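Local coordinates for protein cytosolic acyl coenzyme A thioester hydrolase (Mus musculus, PDB 2V1O) that hydrolyses long-chain acyl-CoAs, palmitoyl-CoA in particular, to free fatty acids and coenzyme A, this chain being the N-terminal of its two hotdog domains, at residues K24-A29 with V84-M89; A31-R36 with V70-T75; H37-S40 with E44-V47; I74-K79 with K138-Q143; I125-L128 with Q132-E135. All coordinates share one frame; numbering follows the deposited sequence.

Contact 1. Residues K24-A29 with V84-M89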
# COMPACT_ATOMS: atom_id res chain seq x y z
N LYS A 24 14.50 -0.53 -1.85
CA LYS A 24 13.54 0.52 -2.13
C LYS A 24 13.83 1.80 -1.31
O LYS A 24 13.84 2.91 -1.87
CB LYS A 24 12.11 0.02 -1.91
CG LYS A 24 11.06 1.06 -2.26
CD LYS A 24 9.71 0.38 -2.52
CE LYS A 24 8.56 1.16 -1.91
NZ LYS A 24 8.32 2.50 -2.54
N MET A 25 14.09 1.65 -0.02
CA MET A 25 14.36 2.81 0.86
C MET A 25 15.66 3.51 0.45
O MET A 25 15.76 4.73 0.47
CB MET A 25 14.46 2.39 2.32
CG MET A 25 13.16 1.86 2.97
SD MET A 25 13.37 1.73 4.77
CE MET A 25 15.02 1.05 4.83
N ILE A 26 16.66 2.70 0.10
CA ILE A 26 17.95 3.22 -0.36
C ILE A 26 17.73 4.13 -1.58
O ILE A 26 18.25 5.25 -1.61
CB ILE A 26 18.93 2.07 -0.71
CG1 ILE A 26 19.39 1.36 0.56
CG2 ILE A 26 20.16 2.61 -1.46
CD1 ILE A 26 19.99 -0.02 0.30
N GLU A 27 16.95 3.66 -2.55
CA GLU A 27 16.75 4.41 -3.80
C GLU A 27 15.92 5.67 -3.57
O GLU A 27 16.19 6.70 -4.18
CB GLU A 27 16.14 3.52 -4.88
CG GLU A 27 16.39 4.01 -6.31
CD GLU A 27 15.39 5.06 -6.76
OE1 GLU A 27 14.17 4.80 -6.70
OE2 GLU A 27 15.81 6.16 -7.20
N GLU A 28 14.96 5.59 -2.65
CA GLU A 28 14.16 6.76 -2.25
C GLU A 28 15.06 7.89 -1.72
O GLU A 28 14.90 9.05 -2.12
CB GLU A 28 13.08 6.36 -1.23
CG GLU A 28 11.99 5.47 -1.84
CD GLU A 28 11.04 4.85 -0.82
OE1 GLU A 28 11.45 4.58 0.34
OE2 GLU A 28 9.87 4.59 -1.20
N ALA A 29 16.01 7.54 -0.85
CA ALA A 29 16.98 8.52 -0.34
C ALA A 29 17.84 9.07 -1.47
O ALA A 29 18.03 10.28 -1.55
CB ALA A 29 17.85 7.91 0.77
N VAL A 84 25.92 8.89 -5.36
CA VAL A 84 25.34 9.00 -4.02
C VAL A 84 25.71 7.77 -3.20
O VAL A 84 25.55 6.64 -3.66
CB VAL A 84 23.77 9.14 -4.07
CG1 VAL A 84 23.20 9.27 -2.65
CG2 VAL A 84 23.32 10.32 -4.96
N GLN A 85 26.23 8.01 -2.00
CA GLN A 85 26.49 6.95 -1.05
C GLN A 85 25.37 6.92 -0.02
O GLN A 85 25.01 7.96 0.55
CB GLN A 85 27.83 7.14 -0.35
CG GLN A 85 29.02 6.96 -1.27
CD GLN A 85 30.35 7.10 -0.56
OE1 GLN A 85 30.41 7.26 0.67
NE2 GLN A 85 31.43 7.07 -1.33
N VAL A 86 24.83 5.73 0.21
CA VAL A 86 23.70 5.57 1.13
C VAL A 86 24.07 4.59 2.24
O VAL A 86 24.63 3.51 1.96
CB VAL A 86 22.43 5.08 0.40
CG1 VAL A 86 21.27 4.86 1.40
CG2 VAL A 86 22.03 6.08 -0.69
N HIS A 87 23.79 4.97 3.48
CA HIS A 87 24.00 4.09 4.65
C HIS A 87 22.68 3.71 5.26
O HIS A 87 21.83 4.57 5.50
CB HIS A 87 24.85 4.77 5.73
CG HIS A 87 26.31 4.85 5.42
ND1 HIS A 87 26.80 5.58 4.35
CD2 HIS A 87 27.39 4.32 6.04
CE1 HIS A 87 28.11 5.47 4.32
NE2 HIS A 87 28.50 4.72 5.33
N VAL A 88 22.51 2.41 5.53
CA VAL A 88 21.31 1.91 6.21
C VAL A 88 21.72 1.33 7.56
O VAL A 88 22.59 0.45 7.63
CB VAL A 88 20.59 0.82 5.40
CG1 VAL A 88 19.36 0.30 6.16
CG2 VAL A 88 20.18 1.36 4.03
N MET A 89 21.10 1.84 8.62
CA MET A 89 21.35 1.38 9.97
C MET A 89 20.03 0.92 10.60
O MET A 89 18.99 1.57 10.43
CB MET A 89 22.02 2.50 10.79
CG MET A 89 22.42 2.12 12.21
SD MET A 89 22.94 3.49 13.28
CE MET A 89 21.67 4.74 13.04

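Contact 2. Residues A31-R36 with V70-T75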
# COMPACT_ATOMS: atom_id res chain seq x y z
N ALA A 31 17.07 9.25 -4.66
CA ALA A 31 16.27 10.04 -5.60
C ALA A 31 16.07 11.46 -5.08
O ALA A 31 16.17 12.40 -5.85
CB ALA A 31 14.92 9.37 -5.85
N ILE A 32 15.81 11.60 -3.78
CA ILE A 32 15.59 12.92 -3.18
C ILE A 32 16.85 13.79 -3.26
O ILE A 32 16.80 14.94 -3.73
CB ILE A 32 15.11 12.83 -1.72
CG1 ILE A 32 13.66 12.35 -1.66
CG2 ILE A 32 15.26 14.19 -1.00
CD1 ILE A 32 13.25 11.77 -0.29
N ILE A 33 17.97 13.22 -2.82
CA ILE A 33 19.20 14.01 -2.70
C ILE A 33 19.71 14.44 -4.08
O ILE A 33 20.17 15.58 -4.27
CB ILE A 33 20.27 13.27 -1.83
CG1 ILE A 33 21.29 14.26 -1.24
CG2 ILE A 33 20.93 12.10 -2.61
CD1 ILE A 33 22.14 13.69 -0.09
N SER A 34 19.59 13.55 -5.06
CA SER A 34 20.10 13.83 -6.40
C SER A 34 19.20 14.83 -7.15
O SER A 34 19.71 15.76 -7.78
CB SER A 34 20.29 12.52 -7.19
OG SER A 34 19.07 11.81 -7.29
N THR A 35 17.88 14.66 -7.06
CA THR A 35 16.94 15.61 -7.68
C THR A 35 17.12 17.02 -7.10
O THR A 35 17.22 17.99 -7.86
CB THR A 35 15.48 15.13 -7.54
OG1 THR A 35 15.31 13.92 -8.29
CG2 THR A 35 14.50 16.20 -8.05
N ARG A 36 17.19 17.14 -5.77
CA ARG A 36 17.41 18.45 -5.14
C ARG A 36 18.69 19.09 -5.68
O ARG A 36 18.70 20.26 -6.10
CB ARG A 36 17.50 18.30 -3.62
CG ARG A 36 17.60 19.66 -2.91
CD ARG A 36 18.12 19.52 -1.49
NE ARG A 36 17.17 18.86 -0.60
CZ ARG A 36 17.30 17.61 -0.13
NH1 ARG A 36 18.34 16.87 -0.48
NH2 ARG A 36 16.38 17.11 0.69
N VAL A 70 17.98 5.62 7.19
CA VAL A 70 18.62 5.74 5.87
C VAL A 70 19.19 7.14 5.68
O VAL A 70 18.48 8.15 5.84
CB VAL A 70 17.64 5.37 4.72
CG1 VAL A 70 18.33 5.50 3.36
CG2 VAL A 70 17.11 3.96 4.90
N SER A 71 20.47 7.21 5.37
CA SER A 71 21.15 8.49 5.20
C SER A 71 21.96 8.49 3.90
O SER A 71 22.58 7.49 3.55
CB SER A 71 22.04 8.78 6.41
OG SER A 71 23.07 7.81 6.55
N ALA A 72 21.94 9.62 3.21
CA ALA A 72 22.55 9.73 1.89
C ALA A 72 23.49 10.93 1.81
O ALA A 72 23.29 11.94 2.50
CB ALA A 72 21.48 9.87 0.83
N GLU A 73 24.49 10.80 0.96
CA GLU A 73 25.44 11.89 0.73
C GLU A 73 25.88 11.85 -0.73
O GLU A 73 26.19 10.78 -1.25
CB GLU A 73 26.65 11.72 1.66
CG GLU A 73 27.81 12.67 1.35
CD GLU A 73 28.96 12.59 2.35
OE1 GLU A 73 29.21 11.51 2.93
OE2 GLU A 73 29.62 13.63 2.54
N ILE A 74 25.89 13.01 -1.38
CA ILE A 74 26.45 13.12 -2.73
C ILE A 74 27.96 13.19 -2.58
O ILE A 74 28.49 14.10 -1.94
CB ILE A 74 25.93 14.37 -3.50
CG1 ILE A 74 24.41 14.28 -3.71
CG2 ILE A 74 26.68 14.51 -4.85
CD1 ILE A 74 23.76 15.61 -4.16
N THR A 75 28.65 12.23 -3.18
CA THR A 75 30.09 12.07 -3.00
C THR A 75 30.88 12.45 -4.24
O THR A 75 32.09 12.67 -4.17
CB THR A 75 30.42 10.65 -2.54
OG1 THR A 75 29.80 9.70 -3.42
CG2 THR A 75 29.89 10.44 -1.12

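Contact 3. Residues H37-S40 with E44-V47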
# COMPACT_ATOMS: atom_id res chain seq x y z
N HIS A 37 19.76 18.31 -5.69
CA HIS A 37 21.02 18.83 -6.18
C HIS A 37 20.98 19.28 -7.64
O HIS A 37 21.52 20.33 -7.99
CB HIS A 37 22.15 17.84 -6.00
CG HIS A 37 23.44 18.38 -6.51
ND1 HIS A 37 23.96 18.02 -7.73
CD2 HIS A 37 24.25 19.35 -6.02
CE1 HIS A 37 25.07 18.71 -7.95
NE2 HIS A 37 25.27 19.52 -6.93
N CYS A 38 20.34 18.47 -8.48
CA CYS A 38 20.31 18.77 -9.92
C CYS A 38 19.47 20.00 -10.29
O CYS A 38 19.61 20.56 -11.39
CB CYS A 38 19.89 17.53 -10.71
SG CYS A 38 21.19 16.28 -10.72
N ASN A 39 18.62 20.42 -9.35
CA ASN A 39 17.84 21.66 -9.49
C ASN A 39 18.37 22.83 -8.65
O ASN A 39 17.77 23.92 -8.63
CB ASN A 39 16.38 21.38 -9.14
CG ASN A 39 15.70 20.48 -10.16
OD1 ASN A 39 15.38 20.91 -11.26
ND2 ASN A 39 15.50 19.23 -9.79
N SER A 40 19.50 22.62 -7.98
CA SER A 40 20.01 23.56 -6.96
C SER A 40 20.56 24.88 -7.53
O SER A 40 20.79 25.83 -6.79
CB SER A 40 21.08 22.88 -6.10
OG SER A 40 22.29 22.70 -6.84
N GLU A 44 17.34 23.99 -16.05
CA GLU A 44 16.13 23.35 -16.57
C GLU A 44 15.60 22.36 -15.53
O GLU A 44 16.36 21.55 -14.99
CB GLU A 44 16.46 22.65 -17.89
CG GLU A 44 15.27 22.05 -18.61
CD GLU A 44 15.61 21.63 -20.04
OE1 GLU A 44 16.61 22.13 -20.60
OE2 GLU A 44 14.86 20.80 -20.61
N ARG A 45 14.30 22.45 -15.22
CA ARG A 45 13.68 21.59 -14.21
C ARG A 45 13.81 20.14 -14.61
O ARG A 45 13.57 19.77 -15.77
CB ARG A 45 12.21 21.96 -13.97
CG ARG A 45 11.98 23.38 -13.46
CD ARG A 45 12.86 23.75 -12.27
NE ARG A 45 12.35 24.92 -11.56
CZ ARG A 45 13.08 25.72 -10.79
NH1 ARG A 45 14.37 25.50 -10.62
NH2 ARG A 45 12.51 26.76 -10.19
N CYS A 46 14.22 19.32 -13.66
CA CYS A 46 14.54 17.93 -13.94
C CYS A 46 14.25 17.02 -12.77
O CYS A 46 14.02 17.48 -11.64
CB CYS A 46 16.02 17.83 -14.34
SG CYS A 46 17.15 18.32 -13.03
N VAL A 47 14.25 15.72 -13.06
CA VAL A 47 14.20 14.70 -12.01
C VAL A 47 15.34 13.72 -12.26
O VAL A 47 15.60 13.33 -13.39
CB VAL A 47 12.84 13.97 -12.00
CG1 VAL A 47 12.87 12.82 -11.00
CG2 VAL A 47 11.73 14.94 -11.64
O HOH W 1 18.88 21.43 -14.07
O HOH W 2 16.03 23.60 -11.64

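Contact 4. Residues I74-K79 with K138-Q143. With COA (coenzyme A), chain G.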
# COMPACT_ATOMS: atom_id res chain seq x y z
N ILE A 74 25.89 13.01 -1.38
CA ILE A 74 26.45 13.12 -2.73
C ILE A 74 27.96 13.19 -2.58
O ILE A 74 28.49 14.10 -1.94
CB ILE A 74 25.93 14.37 -3.50
CG1 ILE A 74 24.41 14.28 -3.71
CG2 ILE A 74 26.68 14.51 -4.85
CD1 ILE A 74 23.76 15.61 -4.16
N THR A 75 28.65 12.23 -3.18
CA THR A 75 30.09 12.07 -3.00
C THR A 75 30.88 12.45 -4.24
O THR A 75 32.09 12.67 -4.17
CB THR A 75 30.42 10.65 -2.54
OG1 THR A 75 29.80 9.70 -3.42
CG2 THR A 75 29.89 10.44 -1.12
N TYR A 76 30.19 12.52 -5.39
CA TYR A 76 30.82 12.95 -6.64
C TYR A 76 29.78 13.45 -7.64
O TYR A 76 28.63 12.99 -7.64
CB TYR A 76 31.65 11.82 -7.27
CG TYR A 76 32.48 12.26 -8.45
CD1 TYR A 76 33.64 13.03 -8.26
CD2 TYR A 76 32.10 11.95 -9.75
CE1 TYR A 76 34.39 13.46 -9.33
CE2 TYR A 76 32.86 12.38 -10.84
CZ TYR A 76 34.00 13.13 -10.62
OH TYR A 76 34.75 13.57 -11.68
N THR A 77 30.19 14.40 -8.48
CA THR A 77 29.42 14.76 -9.66
C THR A 77 30.32 14.81 -10.90
O THR A 77 31.44 15.35 -10.85
CB THR A 77 28.64 16.11 -9.51
OG1 THR A 77 29.57 17.19 -9.33
CG2 THR A 77 27.64 16.06 -8.35
N SER A 78 29.84 14.23 -11.99
CA SER A 78 30.49 14.34 -13.29
C SER A 78 29.69 15.38 -14.09
O SER A 78 28.84 16.08 -13.52
CB SER A 78 30.51 12.99 -14.01
OG SER A 78 29.20 12.56 -14.36
N LYS A 79 29.95 15.50 -15.39
CA LYS A 79 29.25 16.49 -16.21
C LYS A 79 27.73 16.27 -16.20
O LYS A 79 26.97 17.24 -16.09
CB LYS A 79 29.78 16.53 -17.64
CG LYS A 79 29.19 17.68 -18.46
CD LYS A 79 29.90 17.91 -19.78
CE LYS A 79 29.17 18.99 -20.58
NZ LYS A 79 29.91 19.35 -21.83
N LYS A 138 37.95 8.81 -9.70
CA LYS A 138 38.42 7.44 -9.94
C LYS A 138 37.28 6.42 -10.04
O LYS A 138 37.30 5.53 -10.89
CB LYS A 138 39.41 7.02 -8.85
CG LYS A 138 40.22 5.78 -9.17
CD LYS A 138 41.15 5.43 -8.03
CE LYS A 138 41.66 4.00 -8.15
NZ LYS A 138 42.65 3.83 -9.26
N ARG A 139 36.28 6.56 -9.16
CA ARG A 139 35.11 5.68 -9.19
C ARG A 139 34.27 5.93 -10.44
O ARG A 139 33.79 4.99 -11.07
CB ARG A 139 34.27 5.83 -7.92
CG ARG A 139 35.00 5.45 -6.64
CD ARG A 139 34.07 5.41 -5.42
NE ARG A 139 33.49 6.72 -5.11
CZ ARG A 139 34.04 7.63 -4.31
NH1 ARG A 139 35.20 7.40 -3.70
NH2 ARG A 139 33.41 8.78 -4.10
N TYR A 140 34.10 7.21 -10.79
CA TYR A 140 33.42 7.63 -12.02
C TYR A 140 34.07 7.00 -13.25
O TYR A 140 33.39 6.39 -14.08
CB TYR A 140 33.46 9.15 -12.13
CG TYR A 140 33.10 9.69 -13.51
CD1 TYR A 140 31.83 9.50 -14.03
CD2 TYR A 140 34.04 10.39 -14.27
CE1 TYR A 140 31.49 9.99 -15.29
CE2 TYR A 140 33.71 10.89 -15.53
CZ TYR A 140 32.43 10.68 -16.03
OH TYR A 140 32.07 11.18 -17.27
N GLU A 141 35.38 7.17 -13.37
CA GLU A 141 36.16 6.58 -14.46
C GLU A 141 36.03 5.05 -14.52
O GLU A 141 35.92 4.48 -15.61
CB GLU A 141 37.62 6.99 -14.34
CG GLU A 141 37.86 8.48 -14.60
CD GLU A 141 39.21 8.98 -14.11
OE1 GLU A 141 39.88 8.27 -13.32
OE2 GLU A 141 39.61 10.09 -14.50
N ALA A 142 36.02 4.40 -13.36
CA ALA A 142 35.88 2.94 -13.28
C ALA A 142 34.57 2.44 -13.92
O ALA A 142 34.59 1.56 -14.79
CB ALA A 142 35.99 2.47 -11.83
N GLN A 143 33.45 3.03 -13.51
CA GLN A 143 32.14 2.63 -14.05
C GLN A 143 31.96 3.05 -15.51
O GLN A 143 31.39 2.31 -16.31
CB GLN A 143 30.98 3.07 -13.13
CG GLN A 143 30.93 4.56 -12.75
CD GLN A 143 30.08 5.42 -13.69
OE1 GLN A 143 29.75 6.56 -13.36
NE2 GLN A 143 29.71 4.88 -14.83
N1A COA G . 25.71 4.30 -14.80
C2A COA G . 26.33 5.50 -14.51
N3A COA G . 26.26 6.52 -15.43
C4A COA G . 25.59 6.34 -16.59
C5A COA G . 24.95 5.15 -16.90
C6A COA G . 25.02 4.11 -15.98
N6A COA G . 24.44 2.94 -16.23
N7A COA G . 24.37 5.27 -18.12
C8A COA G . 24.63 6.52 -18.58
N9A COA G . 25.38 7.18 -17.65
C1B COA G . 25.77 8.59 -17.64
C2B COA G . 26.91 8.87 -18.60
O2B COA G . 28.15 8.50 -18.04
C3B COA G . 26.73 10.36 -18.84
O3B COA G . 27.36 11.14 -17.83
P3B COA G . 28.75 11.91 -18.10
O7A COA G . 29.81 10.87 -18.26
O8A COA G . 28.61 12.71 -19.38
O9A COA G . 29.04 12.80 -16.92
C4B COA G . 25.22 10.56 -18.71
O4B COA G . 24.70 9.40 -18.09
C5B COA G . 24.53 10.79 -20.04
O5B COA G . 24.94 9.84 -21.00
P1A COA G . 24.18 9.78 -22.41
O1A COA G . 23.91 11.19 -22.88
O2A COA G . 25.03 8.97 -23.36
O3A COA G . 22.77 9.06 -22.14
P2A COA G . 22.52 7.47 -22.23
O4A COA G . 23.71 6.67 -21.76
O5A COA G . 22.05 7.06 -23.61
O6A COA G . 21.28 7.31 -21.22
CBP COA G . 20.17 7.17 -19.10
CCP COA G . 21.49 7.43 -19.83
CDP COA G . 20.46 7.00 -17.60
CEP COA G . 19.30 8.41 -19.30
CAP COA G . 19.52 5.91 -19.69
OAP COA G . 20.37 4.78 -19.56
C9P COA G . 18.18 5.60 -19.08
O9P COA G . 17.06 6.36 -19.44
N8P COA G . 18.13 4.59 -18.21
C7P COA G . 16.94 4.32 -17.41
C6P COA G . 16.84 5.26 -16.21
C5P COA G . 15.61 4.90 -15.41
O5P COA G . 14.48 5.15 -15.86
N4P COA G . 15.83 4.31 -14.23
C3P COA G . 14.83 3.49 -13.54
C2P COA G . 14.43 2.22 -14.31
S1P COA G . 13.12 1.42 -13.36
O HOH W 3 34.28 11.32 -3.06
O HOH W 4 32.19 14.11 -16.91

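Contact 5. Residues I125-L128 with Q132-E135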
# COMPACT_ATOMS: atom_id res chain seq x y z
N ILE A 125 29.48 19.98 -7.11
CA ILE A 125 29.40 20.03 -5.64
C ILE A 125 30.66 20.63 -5.02
O ILE A 125 31.71 20.67 -5.66
CB ILE A 125 29.16 18.63 -5.00
CG1 ILE A 125 30.20 17.60 -5.46
CG2 ILE A 125 27.73 18.18 -5.25
CD1 ILE A 125 30.33 16.39 -4.52
N VAL A 126 30.55 21.09 -3.78
CA VAL A 126 31.73 21.52 -3.05
C VAL A 126 32.38 20.31 -2.36
O VAL A 126 31.69 19.46 -1.79
CB VAL A 126 31.43 22.70 -2.06
CG1 VAL A 126 30.58 22.26 -0.87
CG2 VAL A 126 32.72 23.37 -1.59
N TYR A 127 33.70 20.22 -2.47
CA TYR A 127 34.48 19.24 -1.73
C TYR A 127 35.24 19.95 -0.62
O TYR A 127 35.73 21.06 -0.82
CB TYR A 127 35.47 18.51 -2.65
CG TYR A 127 34.80 17.79 -3.80
CD1 TYR A 127 34.35 16.48 -3.65
CD2 TYR A 127 34.63 18.42 -5.04
CE1 TYR A 127 33.72 15.81 -4.70
CE2 TYR A 127 34.00 17.76 -6.10
CZ TYR A 127 33.55 16.45 -5.91
OH TYR A 127 32.93 15.79 -6.95
N LEU A 128 35.32 19.32 0.56
CA LEU A 128 36.12 19.84 1.66
C LEU A 128 37.61 19.69 1.38
O LEU A 128 38.42 20.55 1.74
CB LEU A 128 35.76 19.15 2.99
CG LEU A 128 34.35 19.23 3.61
CD1 LEU A 128 33.71 20.61 3.47
CD2 LEU A 128 33.43 18.13 3.07
N GLN A 132 38.84 14.07 -1.89
CA GLN A 132 37.47 13.60 -2.07
C GLN A 132 37.06 13.62 -3.54
O GLN A 132 36.43 12.68 -4.04
CB GLN A 132 36.50 14.43 -1.22
CG GLN A 132 36.69 14.25 0.28
CD GLN A 132 35.86 15.23 1.10
OE1 GLN A 132 35.64 16.37 0.69
NE2 GLN A 132 35.40 14.78 2.26
N GLU A 133 37.45 14.68 -4.25
CA GLU A 133 37.16 14.79 -5.67
C GLU A 133 37.93 13.75 -6.48
O GLU A 133 37.37 13.11 -7.38
CB GLU A 133 37.43 16.20 -6.21
CG GLU A 133 36.91 16.38 -7.63
CD GLU A 133 37.06 17.79 -8.15
OE1 GLU A 133 37.78 18.60 -7.53
OE2 GLU A 133 36.46 18.08 -9.20
N GLU A 134 39.21 13.59 -6.15
CA GLU A 134 40.07 12.60 -6.80
C GLU A 134 39.53 11.18 -6.66
O GLU A 134 39.52 10.42 -7.63
CB GLU A 134 41.50 12.67 -6.25
CG GLU A 134 42.20 13.99 -6.52
CD GLU A 134 43.58 14.06 -5.90
OE1 GLU A 134 43.84 13.36 -4.89
OE2 GLU A 134 44.42 14.82 -6.43
N GLU A 135 39.09 10.83 -5.45
CA GLU A 135 38.55 9.50 -5.17
C GLU A 135 37.25 9.24 -5.92
O GLU A 135 37.06 8.15 -6.48
CB GLU A 135 38.35 9.31 -3.66
CG GLU A 135 39.65 9.12 -2.87
CD GLU A 135 39.48 9.33 -1.37
OE1 GLU A 135 38.35 9.64 -0.93
OE2 GLU A 135 40.47 9.19 -0.63
O HOH W 5 33.26 16.70 -9.41

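Contact 1. Residues K24-A29 with V84-M89
I26 of helix 19-38 packs onto V86 and V88, two valines that project from the same face of strand 82-91. These apolar touches carry the contact. The CG2 methyl of I26 rests against V86 CG1 at 3.8 Å, the two side chains inclined to one another, whereas the ethyl arm goes to V88, with I26 CG1 3.6 Å from V88 CG2 and I26 CD1 4.0 Å from that same methyl. Here the side chains meet at about a right angle. The division of labour follows from the first torsion of I26 (chi1 -71°), which sets CG2 opposite the backbone N and CG1 opposite the carbonyl carbon, and so directs CG2 mainly to V86 and the ethyl arm mainly to V88.

This is the core of the hotdog fold, in which an antiparallel sheet wraps around one long helix; strand 82-91 is the middle strand of that sheet. M25 and A29 reach V70 on strand 67-77, so the helix also packs on the adjacent strand.

Charged groups occupy other faces of the helix. K24 NZ bridges one turn to E28 OE2 at 2.9 Å, arriving from above the carboxylate, 39° out of its plane. E27, whose CB is directed away from the strand, has both buried carboxylate oxygens engaged: OE2 with Y108 OH, and OE1 with the backbone N of G20 of a second subunit.

Contact 2. Residues A31-R36 with V70-T75
With CG1 opposite its backbone N (chi1 -158°), I33 sends its ethyl arm out from helix 19-38 onto strand 67-77. I74 on the strand adopts the other common setting, CG1 opposite the carbonyl carbon (chi1 -63°), which carries its own ethyl arm back to the helix. The two isoleucines thus lie side by side, their arms pointing opposite ways, in the apolar layer between the long helix of the hotdog fold and the sheet wrapped around it. The axes of the two short segments approach to 8.5 Å, with their directions 35° from parallel, and their nearest CA atoms are those of I33 and A72.

Of segment 31-36, I33 makes the contact with the strand. Its CD1 lies over the backbone, 3.3 Å from A72 O and 3.8 Å from E73 CA, and the same methyl is 4.0 Å from A72 CB. The CG2 branch of I33 adds a looser touch on A72 CB, so both methyls of the isoleucine meet the alanine from the helix side.

Neighbouring parts extend this layer: I33 also packs on V84 of strand 82-91, and A72 on A29. The helix has a second commitment to a third subunit, where R36 NE forms a salt bridge with E91 OE2 of that chain and I32 packs on its I5.

Alongside the strand, I33 CG1 passes I74 CG1 at 4.0 Å, and beyond it I74 CD1 ends 3.6 Å from I33 O.

Contact 3. Residues H37-S40 with E44-V47
The short connection from helix 19-38 to strand 46-57 is closed by N39, whose carboxamide pairs with the backbone of C46 somewhat as a neighbouring peptide would. N39 ND2 donates to C46 O over 2.9 Å in an almost straight bond (173°), with the acceptor lying in the plane of the amide, though the donor sits 37° above the carbonyl plane of C46. In return C46 N donates to N39 OD1 at 3.1 Å, in the carbonyl plane and on a lone pair, although this N-H is more bent (149°). Both ends of the amide are thus gripped, which fixes its rotation, and N39 ND2 also bonds to T35 O one turn back in the helix. The buried side chain is in this way tied to helix and strand at once.

Beside it, C46 SG packs on C38 CB at 3.7 Å. The sulfur of C46 stands between its own backbone N and carbonyl carbon, which brings it beside the N39 amide and against C38.

Two waters add further links. One molecule donates to C38 O and E44 O, at 2.9 and 2.7 Å. Another accepts from R45 NH1 in the plane of the guanidinium, 2.7 Å away, and lies close to N39 OD1; R45 NH1 is bonded to N42 OD1 as well. L94 and T95 of a third subunit pack on N39 and R45, so the turn borders a subunit interface. An asparagine standing in for a strand partner here fastens the helix-to-strand turn that leads into strand 46-57, outermost in the hotdog sheet of this chain.

Contact 4. Residues I74-K79 with K138-Q143
T75 lies beside R139, T75 OG1 3.8 Å from R139 NH2, and a water joins them, donating to T75 O (2.8 Å) and lying 2.9 Å from R139 NH2 in the guanidinium plane. The closer polar tie is E83, which bonds T75 OG1 with one carboxylate oxygen and pairs with R139 NE through the other. A classic beta bulge places both T75 and Y76 opposite E83.

Y76 lays CE2 3.5 Å from Y140 CB. The rings are inclined by 30° and offset, with centroids 5.8 Å apart, so little of one lies over the other.

S78 CB sits over one face of the Y140 ring, nearer its rim, in a CH-pi contact 3.7 Å from the centroid. Serine and tyrosine share the 3'-phosphate of coenzyme A: S78 OG donates to O9A at 2.6 Å, and Y140 OH to O7A, close to the tyrosine ring plane, at 2.5 Å, an unusually short length to be taken with caution. At K79, the backbone N reaches Y140 OH through a further water.

Helix 130-146 lies across the sheet from helix 19-38: Y76 and Y140 also pack on W107 of strand 98-112, while I74 turns to I33 and H37 of helix 19-38.

Contact 5. Residues I125-L128 with Q132-E135
The backbone runs extended through V126 and Y127, then bends at L128 into helical angles just ahead of helix 130-146; Y127 and Q132 come nearest, their CA atoms 6.4 Å apart. The contact lies at the N-terminus of helix 130-146, where Q132 OE1 accepts from the backbone N of R129, the residue before the helix, as in one half of a capping box. More weakly, Q132 OE1 accepts from L128 N, at 3.0 Å but with a bent angle of 127°. The same oxygen touches L128 CB.

Y127 lies flat against E133. The CB of E133 stands over the centre of the ring, 3.6 Å from the centroid and only 7° off its normal, a well-centred CH-pi contact. With CG anti to the backbone N (chi1 -170°), the extended E133 chain runs on across the ring, CG 3.6 Å from Y127 CE2, and its carboxylate is nearly parallel to the aromatic plane. Q132 CB approaches the ring obliquely, 3.8 Å from Y127 CD1.

The phenol end turns to the sheet, where Y127 OH has a weak hydrogen bond from T77 N. One water sits 2.6 Å from Y127 OH and donates a weak bond to E133 OE2 at 3.5 Å.

Contacts 1, 2 and 3 follow one another along helix 19-38, contact 3 at its C-terminal end. Contacts 1 and 2, with centres 8 Å apart, seat it on the neighbouring strands 82-91 and 67-77; contact 3, its centre about 20 Å from that of contact 1, secures the turn into strand 46-57. The chain loop of contact 3 is nested in that of contact 2, and that in the loop of contact 1; likewise contact 5 inside contact 4. Strand 67-77 joins contacts 2 and 4 through I74 and T75. Contacts 4 and 5 share helix 130-146, centres 10 Å apart. The sheet thus carries the hotdog helix on one side and the C-terminal helix of the coenzyme A site on the other.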